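Local coordinates for hypothetical protein TTHA1254 (PDB 2D4P), which is of unknown function but carries an acetyltransferase-like (GNAT) fold, consistent with a possible acyl-group transfer activity, at residues G78-V83 with E107-A112. Sequence-based numbering, arbitrary orientation.
Sequences GLLRAV and EEALKA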
loop_
_atom_site.group_PDB
_atom_site.type_symbol
_atom_site.label_atom_id
_atom_site.label_comp_id
_atom_site.label_asym_id
_atom_site.label_seq_id
_atom_site.Cartn_x
_atom_site.Cartn_y
_atom_site.Cartn_z
ATOM N N GLY A 78 3.586 6.472 7.343
ATOM C CA GLY A 78 2.373 7.252 7.235
ATOM C C GLY A 78 1.386 6.630 6.274
ATOM O O GLY A 78 0.173 6.672 6.502
ATOM N N LEU A 79 1.901 6.034 5.194
ATOM C CA LEU A 79 1.048 5.292 4.268
ATOM C C LEU A 79 0.395 4.087 4.979
ATOM O O LEU A 79 -0.811 3.832 4.847
ATOM C CB LEU A 79 1.834 4.837 3.049
ATOM C CG LEU A 79 2.260 5.935 2.074
ATOM C CD1 LEU A 79 3.339 5.468 1.169
ATOM C CD2 LEU A 79 1.069 6.482 1.297
ATOM N N LEU A 80 1.181 3.350 5.753
ATOM C CA LEU A 80 0.628 2.224 6.496
ATOM C C LEU A 80 -0.436 2.686 7.464
ATOM O O LEU A 80 -1.468 2.058 7.591
ATOM C CB LEU A 80 1.718 1.459 7.236
ATOM C CG LEU A 80 2.703 0.725 6.327
ATOM C CD1 LEU A 80 3.879 0.281 7.177
ATOM C CD2 LEU A 80 2.005 -0.454 5.596
ATOM N N ARG A 81 -0.188 3.801 8.133
ATOM C CA ARG A 81 -1.148 4.336 9.089
ATOM C C ARG A 81 -2.442 4.718 8.378
ATOM O O ARG A 81 -3.562 4.504 8.896
ATOM C CB ARG A 81 -0.560 5.560 9.819
ATOM C CG ARG A 81 0.403 5.196 10.936
ATOM C CD ARG A 81 0.677 6.316 11.934
ATOM N NE ARG A 81 0.928 7.582 11.264
ATOM C CZ ARG A 81 2.124 8.015 10.862
ATOM N NH1 ARG A 81 3.222 7.291 11.079
ATOM N NH2 ARG A 81 2.213 9.202 10.242
ATOM N N ALA A 82 -2.313 5.288 7.184
ATOM C CA ALA A 82 -3.490 5.735 6.450
ATOM C C ALA A 82 -4.287 4.500 6.010
ATOM O O ALA A 82 -5.508 4.460 6.102
ATOM C CB ALA A 82 -3.081 6.587 5.245
ATOM N N VAL A 83 -3.580 3.474 5.552
ATOM C CA VAL A 83 -4.253 2.235 5.174
ATOM C C VAL A 83 -4.976 1.611 6.385
ATOM O O VAL A 83 -6.150 1.230 6.279
ATOM C CB VAL A 83 -3.298 1.218 4.528
ATOM C CG1 VAL A 83 -4.017 -0.107 4.340
ATOM C CG2 VAL A 83 -2.736 1.762 3.173
ATOM N N GLU A 107 10.467 -2.845 6.195
ATOM C CA GLU A 107 10.477 -3.719 7.363
ATOM C C GLU A 107 10.455 -2.892 8.644
ATOM O O GLU A 107 9.700 -3.168 9.577
ATOM C CB GLU A 107 11.728 -4.591 7.316
ATOM C CG GLU A 107 11.688 -5.849 8.167
ATOM C CD GLU A 107 12.796 -6.820 7.768
ATOM O OE1 GLU A 107 13.972 -6.485 8.013
ATOM O OE2 GLU A 107 12.472 -7.878 7.151
ATOM N N GLU A 108 11.275 -1.844 8.669
ATOM C CA GLU A 108 11.294 -0.929 9.788
ATOM C C GLU A 108 9.930 -0.261 9.996
ATOM O O GLU A 108 9.458 -0.168 11.114
ATOM C CB GLU A 108 12.370 0.153 9.614
ATOM C CG GLU A 108 12.332 1.207 10.725
ATOM C CD GLU A 108 13.507 2.178 10.691
ATOM O OE1 GLU A 108 14.557 1.833 10.079
ATOM O OE2 GLU A 108 13.358 3.269 11.291
ATOM N N ALA A 109 9.313 0.195 8.912
ATOM C CA ALA A 109 8.022 0.897 9.000
ATOM C C ALA A 109 6.892 -0.039 9.491
ATOM O O ALA A 109 6.053 0.345 10.309
ATOM C CB ALA A 109 7.666 1.499 7.645
ATOM N N LEU A 110 6.905 -1.273 8.980
ATOM C CA LEU A 110 5.931 -2.286 9.381
ATOM C C LEU A 110 5.999 -2.570 10.873
ATOM O O LEU A 110 4.987 -2.624 11.549
ATOM C CB LEU A 110 6.154 -3.566 8.590
ATOM C CG LEU A 110 5.673 -3.516 7.134
ATOM C CD1 LEU A 110 6.264 -4.629 6.276
ATOM C CD2 LEU A 110 4.145 -3.546 7.053
ATOM N N LYS A 111 7.206 -2.770 11.395
ATOM C CA LYS A 111 7.356 -3.007 12.825
ATOM C C LYS A 111 6.881 -1.801 13.633
ATOM O O LYS A 111 6.199 -1.947 14.653
ATOM C CB LYS A 111 8.816 -3.374 13.127
ATOM C CG LYS A 111 9.066 -3.730 14.575
ATOM C CD LYS A 111 10.377 -4.464 14.767
ATOM C CE LYS A 111 10.696 -4.639 16.243
ATOM N NZ LYS A 111 12.137 -5.064 16.430
ATOM N N ALA A 112 7.205 -0.599 13.165
ATOM C CA ALA A 112 6.835 0.619 13.878
ATOM C C ALA A 112 5.324 0.822 13.903
ATOM O O ALA A 112 4.805 1.423 14.819
ATOM C CB ALA A 112 7.535 1.858 13.291
#
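In this GNAT-like fold, helix 73-89, the crossover helix between the parallel strands 61-70 and 94-97, packs beside the last helix, 104-112, and in segments 78-83 and 107-112 L80 meets A109 and L110. The CB of L80 points at the other helix, and with chi1 at -67° its CG sits beside the backbone N, anti to the carbonyl carbon. From there CD1 does most of the touching. It lies against the A109 carbonyl group, 3.8 Å from both A109 C and A109 O, so the methyl rests against main chain as well as side chain: L80 CD1 to A109 CB is 4.0 Å. L110 joins in differently. Its CB is directed away from helix 73-89, yet the branch swings back, and CD2 makes its closest contacts, with L110 CD2 3.8 Å from L80 CD1 and 4.0 Å from L80 CD2. The two leucine side chains cross at about a right angle. No hydrogen bond spans the two segments; L80 and L110 CA atoms stand 7.5 Å apart, the side-chain packing is apolar, and all three touching residues are buried. Around it, L80 also packs on I68 of strand 61-70, A109 on L76 and R77 earlier in helix 73-89, and L110 on L99 and F115. On the exposed side, G78 CA lies 3.5 Å from the plane of the R81 guanidinium, toward its rim, while R81 NH1 forms a salt bridge to E113, just past the end of helix 104-112. Small, apolar side-to-side packing of this kind joins the helix of the beta-alpha-beta crossover to the helix that follows its second strand, as expected of the C-terminal half of a GNAT fold.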